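Local structure of glutamyl-tRNA(Gln) amidotransferase subunit B, mitochondrial (Saccharomyces cerevisiae, 4N0H) at residues K91-G96 / I281-M286; I85-R90 / Q106-F111. The protein forms the B subunit of a mitochondrial amidotransferase assembly, folded as a GatB/GatE catalytic domain around a large mixed beta sheet. All coordinates share one frame; numbering follows the deposited sequence.

Contact 1: K91-G96 / I281-M286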
loop_
_atom_site.group_PDB
_atom_site.type_symbol
_atom_site.label_atom_id
_atom_site.label_comp_id
_atom_site.label_asym_id
_atom_site.label_seq_id
_atom_site.Cartn_x
_atom_site.Cartn_y
_atom_site.Cartn_z
ATOM N N LYS B 91 5.669 8.677 7.045
ATOM C CA LYS B 91 6.915 8.999 7.725
ATOM C C LYS B 91 7.289 7.795 8.579
ATOM O O LYS B 91 6.627 7.519 9.577
ATOM C CB LYS B 91 6.729 10.244 8.596
ATOM C CG LYS B 91 7.935 10.624 9.450
ATOM C CD LYS B 91 7.602 11.819 10.342
ATOM C CE LYS B 91 8.802 12.268 11.160
ATOM N NZ LYS B 91 8.483 13.495 11.953
ATOM N N HIS B 92 8.339 7.079 8.184
ATOM C CA HIS B 92 8.639 5.764 8.758
ATOM C C HIS B 92 9.581 5.800 9.968
ATOM O O HIS B 92 10.661 6.395 9.904
ATOM C CB HIS B 92 9.245 4.834 7.698
ATOM C CG HIS B 92 8.332 4.530 6.547
ATOM N ND1 HIS B 92 8.363 5.237 5.363
ATOM C CD2 HIS B 92 7.381 3.578 6.390
ATOM C CE1 HIS B 92 7.465 4.740 4.530
ATOM N NE2 HIS B 92 6.852 3.736 5.131
ATOM N N TYR B 93 9.156 5.155 11.054
ATOM C CA TYR B 93 10.026 4.818 12.184
ATOM C C TYR B 93 9.327 3.854 13.147
ATOM O O TYR B 93 8.100 3.759 13.158
ATOM C CB TYR B 93 10.510 6.069 12.924
ATOM C CG TYR B 93 9.419 6.882 13.580
ATOM C CD1 TYR B 93 8.728 7.858 12.871
ATOM C CD2 TYR B 93 9.093 6.688 14.918
ATOM C CE1 TYR B 93 7.733 8.612 13.472
ATOM C CE2 TYR B 93 8.102 7.433 15.529
ATOM C CZ TYR B 93 7.425 8.392 14.803
ATOM O OH TYR B 93 6.439 9.132 15.413
ATOM N N PHE B 94 10.109 3.133 13.946
ATOM C CA PHE B 94 9.552 2.186 14.905
ATOM C C PHE B 94 9.426 2.822 16.285
ATOM O O PHE B 94 10.360 3.460 16.767
ATOM C CB PHE B 94 10.431 0.935 15.011
ATOM C CG PHE B 94 10.481 0.109 13.754
ATOM C CD1 PHE B 94 11.577 0.176 12.909
ATOM C CD2 PHE B 94 9.440 -0.746 13.429
ATOM C CE1 PHE B 94 11.631 -0.589 11.754
ATOM C CE2 PHE B 94 9.486 -1.513 12.277
ATOM C CZ PHE B 94 10.580 -1.435 11.437
ATOM N N TYR B 95 8.265 2.640 16.909
ATOM C CA TYR B 95 8.041 3.049 18.290
ATOM C C TYR B 95 6.755 2.410 18.785
ATOM O O TYR B 95 5.835 2.183 18.004
ATOM C CB TYR B 95 7.961 4.573 18.413
ATOM C CG TYR B 95 8.564 5.101 19.693
ATOM C CD1 TYR B 95 9.927 4.993 19.934
ATOM C CD2 TYR B 95 7.774 5.710 20.662
ATOM C CE1 TYR B 95 10.488 5.469 21.102
ATOM C CE2 TYR B 95 8.326 6.193 21.836
ATOM C CZ TYR B 95 9.685 6.070 22.049
ATOM O OH TYR B 95 10.249 6.548 23.213
ATOM N N GLY B 96 6.692 2.127 20.082
ATOM C CA GLY B 96 5.543 1.454 20.665
ATOM C C GLY B 96 4.213 2.163 20.470
ATOM O O GLY B 96 3.168 1.519 20.372
ATOM N N ILE B 281 18.221 10.132 11.037
ATOM C CA ILE B 281 17.266 9.112 10.620
ATOM C C ILE B 281 16.602 9.502 9.305
ATOM O O ILE B 281 16.054 10.600 9.179
ATOM C CB ILE B 281 16.148 8.926 11.662
ATOM C CG1 ILE B 281 16.671 9.196 13.072
ATOM C CG2 ILE B 281 15.528 7.535 11.545
ATOM C CD1 ILE B 281 15.573 9.435 14.084
ATOM N N ASP B 282 16.651 8.603 8.329
ATOM C CA ASP B 282 15.906 8.796 7.093
ATOM C C ASP B 282 14.500 8.258 7.316
ATOM O O ASP B 282 14.315 7.064 7.545
ATOM C CB ASP B 282 16.583 8.070 5.928
ATOM C CG ASP B 282 16.096 8.553 4.569
ATOM O OD1 ASP B 282 14.899 8.885 4.441
ATOM O OD2 ASP B 282 16.915 8.605 3.625
ATOM N N TYR B 283 13.513 9.146 7.269
ATOM C CA TYR B 283 12.133 8.747 7.511
ATOM C C TYR B 283 11.511 8.092 6.278
ATOM O O TYR B 283 10.395 7.577 6.338
ATOM C CB TYR B 283 11.297 9.942 7.980
ATOM C CG TYR B 283 11.680 10.436 9.357
ATOM C CD1 TYR B 283 11.443 9.653 10.485
ATOM C CD2 TYR B 283 12.278 11.678 9.535
ATOM C CE1 TYR B 283 11.791 10.090 11.743
ATOM C CE2 TYR B 283 12.634 12.124 10.799
ATOM C CZ TYR B 283 12.384 11.325 11.898
ATOM O OH TYR B 283 12.728 11.753 13.159
ATOM N N ARG B 284 12.245 8.114 5.168
ATOM C CA ARG B 284 11.812 7.466 3.934
ATOM C C ARG B 284 10.393 7.877 3.544
ATOM O O ARG B 284 9.533 7.026 3.298
ATOM C CB ARG B 284 11.932 5.943 4.062
ATOM C CG ARG B 284 13.381 5.438 4.051
ATOM C CD ARG B 284 13.573 4.230 4.955
ATOM N NE ARG B 284 13.418 4.592 6.360
ATOM C CZ ARG B 284 12.790 3.852 7.268
ATOM N NH1 ARG B 284 12.247 2.688 6.935
ATOM N NH2 ARG B 284 12.699 4.285 8.513
ATOM N N TYR B 285 10.161 9.189 3.507
ATOM C CA TYR B 285 8.856 9.739 3.147
ATOM C C TYR B 285 8.376 9.182 1.811
ATOM O O TYR B 285 9.060 9.295 0.797
ATOM C CB TYR B 285 8.911 11.264 3.064
ATOM C CG TYR B 285 9.137 11.965 4.388
ATOM C CD1 TYR B 285 10.372 12.521 4.697
ATOM C CD2 TYR B 285 8.110 12.085 5.320
ATOM C CE1 TYR B 285 10.584 13.175 5.895
ATOM C CE2 TYR B 285 8.315 12.738 6.524
ATOM C CZ TYR B 285 9.556 13.279 6.805
ATOM O OH TYR B 285 9.772 13.927 7.999
ATOM N N MET B 286 7.200 8.571 1.831
ATOM C CA MET B 286 6.603 7.982 0.641
ATOM C C MET B 286 5.154 8.420 0.572
ATOM O O MET B 286 4.417 8.251 1.540
ATOM C CB MET B 286 6.667 6.452 0.718
ATOM C CG MET B 286 6.176 5.739 -0.537
ATOM S SD MET B 286 6.142 3.934 -0.369
ATOM C CE MET B 286 4.803 3.722 0.798
#

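Contact 2: I85-R90 / Q106-F111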
loop_
_atom_site.group_PDB
_atom_site.type_symbol
_atom_site.label_atom_id
_atom_site.label_comp_id
_atom_site.label_asym_id
_atom_site.label_seq_id
_atom_site.Cartn_x
_atom_site.Cartn_y
_atom_site.Cartn_z
ATOM N N ILE B 85 -3.832 20.525 -4.993
ATOM C CA ILE B 85 -3.749 19.113 -4.661
ATOM C C ILE B 85 -2.912 18.955 -3.400
ATOM O O ILE B 85 -1.777 19.426 -3.344
ATOM C CB ILE B 85 -3.053 18.312 -5.777
ATOM C CG1 ILE B 85 -3.863 18.361 -7.075
ATOM C CG2 ILE B 85 -2.827 16.869 -5.343
ATOM C CD1 ILE B 85 -5.127 17.538 -7.033
ATOM N N SER B 86 -3.468 18.311 -2.382
ATOM C CA SER B 86 -2.638 17.864 -1.271
ATOM C C SER B 86 -2.737 16.348 -1.107
ATOM O O SER B 86 -3.640 15.707 -1.649
ATOM C CB SER B 86 -2.946 18.618 0.033
ATOM O OG SER B 86 -4.247 18.341 0.515
ATOM N N GLN B 87 -1.786 15.780 -0.378
ATOM C CA GLN B 87 -1.690 14.337 -0.249
ATOM C C GLN B 87 -1.075 13.991 1.091
ATOM O O GLN B 87 -0.453 14.840 1.740
ATOM C CB GLN B 87 -0.814 13.762 -1.366
ATOM C CG GLN B 87 0.564 14.395 -1.430
ATOM C CD GLN B 87 1.567 13.576 -2.229
ATOM O OE1 GLN B 87 1.251 13.049 -3.298
ATOM N NE2 GLN B 87 2.787 13.460 -1.702
ATOM N N PHE B 88 -1.254 12.744 1.508
ATOM C CA PHE B 88 -0.640 12.255 2.728
ATOM C C PHE B 88 0.548 11.364 2.399
ATOM O O PHE B 88 0.493 10.571 1.461
ATOM C CB PHE B 88 -1.661 11.490 3.570
ATOM C CG PHE B 88 -2.715 12.365 4.173
ATOM C CD1 PHE B 88 -3.903 12.601 3.506
ATOM C CD2 PHE B 88 -2.505 12.976 5.395
ATOM C CE1 PHE B 88 -4.871 13.417 4.059
ATOM C CE2 PHE B 88 -3.471 13.794 5.952
ATOM C CZ PHE B 88 -4.652 14.014 5.283
ATOM N N ASP B 89 1.614 11.492 3.181
ATOM C CA ASP B 89 2.811 10.678 2.992
ATOM C C ASP B 89 3.102 9.878 4.252
ATOM O O ASP B 89 2.655 10.237 5.337
ATOM C CB ASP B 89 4.013 11.561 2.653
ATOM C CG ASP B 89 3.676 12.637 1.634
ATOM O OD1 ASP B 89 3.669 13.831 2.013
ATOM O OD2 ASP B 89 3.408 12.287 0.460
ATOM N N ARG B 90 3.855 8.794 4.100
ATOM C CA ARG B 90 4.239 7.956 5.228
ATOM C C ARG B 90 5.615 8.348 5.759
ATOM O O ARG B 90 6.598 8.356 5.017
ATOM C CB ARG B 90 4.248 6.484 4.815
ATOM C CG ARG B 90 2.907 5.994 4.309
ATOM C CD ARG B 90 2.962 4.532 3.906
ATOM N NE ARG B 90 1.645 4.036 3.522
ATOM C CZ ARG B 90 1.418 2.809 3.060
ATOM N NH1 ARG B 90 2.423 1.957 2.929
ATOM N NH2 ARG B 90 0.187 2.434 2.734
ATOM N N GLN B 106 1.319 15.306 5.879
ATOM C CA GLN B 106 1.413 15.949 4.575
ATOM C C GLN B 106 2.771 16.602 4.363
ATOM O O GLN B 106 2.903 17.822 4.446
ATOM C CB GLN B 106 0.302 16.978 4.415
ATOM C CG GLN B 106 -1.078 16.417 4.665
ATOM C CD GLN B 106 -2.163 17.375 4.235
ATOM O OE1 GLN B 106 -2.324 18.446 4.819
ATOM N NE2 GLN B 106 -2.903 17.005 3.192
ATOM N N HIS B 107 3.775 15.781 4.078
ATOM C CA HIS B 107 5.147 16.252 3.935
ATOM C C HIS B 107 5.398 16.998 2.623
ATOM O O HIS B 107 5.778 18.169 2.631
ATOM C CB HIS B 107 6.123 15.078 4.076
ATOM C CG HIS B 107 7.560 15.464 3.918
ATOM N ND1 HIS B 107 8.300 15.139 2.801
ATOM C CD2 HIS B 107 8.396 16.148 4.735
ATOM C CE1 HIS B 107 9.528 15.608 2.936
ATOM N NE2 HIS B 107 9.612 16.223 4.101
ATOM N N TYR B 108 5.187 16.321 1.500
ATOM C CA TYR B 108 5.493 16.891 0.186
ATOM C C TYR B 108 4.475 17.927 -0.285
ATOM O O TYR B 108 4.835 18.886 -0.964
ATOM C CB TYR B 108 5.606 15.790 -0.879
ATOM C CG TYR B 108 6.725 14.804 -0.644
ATOM C CD1 TYR B 108 8.054 15.201 -0.728
ATOM C CD2 TYR B 108 6.454 13.473 -0.350
ATOM C CE1 TYR B 108 9.082 14.300 -0.514
ATOM C CE2 TYR B 108 7.471 12.565 -0.141
ATOM C CZ TYR B 108 8.784 12.984 -0.223
ATOM O OH TYR B 108 9.806 12.085 -0.013
ATOM N N ARG B 109 3.205 17.714 0.048
ATOM C CA ARG B 109 2.133 18.591 -0.415
ATOM C C ARG B 109 1.173 18.944 0.718
ATOM O O ARG B 109 0.173 18.262 0.932
ATOM C CB ARG B 109 1.364 17.943 -1.571
ATOM C CG ARG B 109 2.234 17.548 -2.759
ATOM C CD ARG B 109 1.389 17.305 -3.999
ATOM N NE ARG B 109 0.559 18.469 -4.312
ATOM C CZ ARG B 109 0.966 19.504 -5.041
ATOM N NH1 ARG B 109 2.196 19.526 -5.538
ATOM N NH2 ARG B 109 0.143 20.518 -5.274
ATOM N N PRO B 110 1.481 20.021 1.449
ATOM C CA PRO B 110 0.678 20.456 2.596
ATOM C C PRO B 110 -0.692 20.977 2.169
ATOM O O PRO B 110 -0.879 21.351 1.006
ATOM C CB PRO B 110 1.524 21.578 3.213
ATOM C CG PRO B 110 2.363 22.083 2.082
ATOM C CD PRO B 110 2.659 20.877 1.238
ATOM N N PHE B 111 -1.637 20.984 3.106
ATOM C CA PHE B 111 -3.000 21.432 2.835
ATOM C C PHE B 111 -3.059 22.879 2.338
ATOM O O PHE B 111 -3.813 23.191 1.421
ATOM C CB PHE B 111 -3.884 21.274 4.081
ATOM C CG PHE B 111 -5.341 21.578 3.832
ATOM C CD1 PHE B 111 -5.858 22.842 4.090
ATOM C CD2 PHE B 111 -6.189 20.605 3.324
ATOM C CE1 PHE B 111 -7.196 23.123 3.855
ATOM C CE2 PHE B 111 -7.530 20.879 3.089
ATOM C CZ PHE B 111 -8.032 22.139 3.349
HETATM O O HOH W 1 -5.276 21.015 -0.100
HETATM O O HOH W 2 2.040 15.535 1.159
#

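Contact 1: K91-G96 / I281-M286
His92 and Tyr283 illustrate how one strand residue can grip two successive carbonyls of an irregular chain, using both its backbone and its ring. The backbone N of His92 donates to Tyr283 O at 2.8 Å. The imidazole edge turns back to the same chain: ND1 reaches Tyr283 O at 3.2 Å and Arg284 O at 3.0 Å, both near the ring plane, with N-H angles of only 139° and 133°, so one N-H is shared between two carbonyls; it stands above the carbonyl plane of Arg284. With CG beside the backbone N (chi1 -63°), the ring is swung to the side where those carbonyls lie. Above His92 CB lies one face of the Arg284 guanidinium, whose NE is fixed by a 2.9 Å bond to Asp282 O; Asp282 OD1 in turn accepts from Arg284 N, closing an Asx turn. This buried half continues into another protein chain of the assembly, where a polar side chain bonds His92 NE2.

The other half is more open to solvent but still closely packed at Lys91. Fully extended, its CB and CG meet Tyr285 CE2 at 3.6 Å, and CE lies over the Tyr283 face, 3.6 Å from the centroid, with NZ in a cation-pi contact. Packing loosens at Tyr93, which approaches that phenol obliquely, CD1 4.0 Å from Tyr283 CE1, and beyond it 94-96 departs from 281-286.

Lys91 and His92 end strand 89-92, which lies between strands 102-120 and 286-287 in the mixed sheet; Lys91 bonds to Gln103, while Met286 begins strand 286-287.

Contact 2: I85-R90 / Q106-F111
The Phe88 ring carries Gln106 over one face: CG makes a CH-pi contact 4.2 Å from the ring centroid, and the amide lies only 26° from parallel to the ring. Tyr108 is met differently, with Asp89 OD2 at its edge, 3.4 Å from CD2, while His107 points the ND1 edge of its imidazole at one face. The Arg109 guanidinium works edge-on and in plane: NE at 2.7 Å and NH2 at 2.9 Å both hold Ile85 O, NH2 on a lone pair and NE from above the carbonyl plane. A bend at chi3 (55°) turns the guanidinium back toward that carbonyl after the aliphatic part has crossed Gln87.

Asp89 shows how a carboxylate can hold a turn. Its OD1 accepts from Tyr108 N at 3.0 Å, from above the carboxylate plane, and weakly from His107 N. Water 2 lies near Asp89 OD1 and Gln87 O, with more acceptors in reach than it has protons, and accepts from Arg109 N at 2.7 Å. Between these side-chain links, the direct backbone bond from Gln87 N to Arg109 O is weak at 3.4 Å.

The pair forms part of the beta hairpin of strands 89-92 and 102-120, where Asp89 bonds to Thr105. Phe111 packs on helix 65-78, and Gln106 OE1 takes the backbone N of Ile140 on strand 130-142, while Gln87, Asp89 and Tyr108 touch Pro287 of strand 286-287.

How the contacts relate
Contacts 1 and 2 show one short strand serving two partners: 89-92 gives its end to 281-286 in contact 1 and its start to 106-111 in contact 2. Their centres are about 16 Å apart, yet they touch directly. Met286 O lies 2.7 Å from Arg90 N, a probable hydrogen bond, and Tyr285 O lies 3.0 Å from Tyr108 OH, another probable one. The rings of Tyr285 and His107 stack beside them, so the second segments also meet. Along the chain the four segments alternate, and all four lie in the GatB/GatE catalytic domain. Both contacts also reach another protein chain, contact 1 through His92 and contact 2 through Tyr108, which packs on an aromatic side chain there.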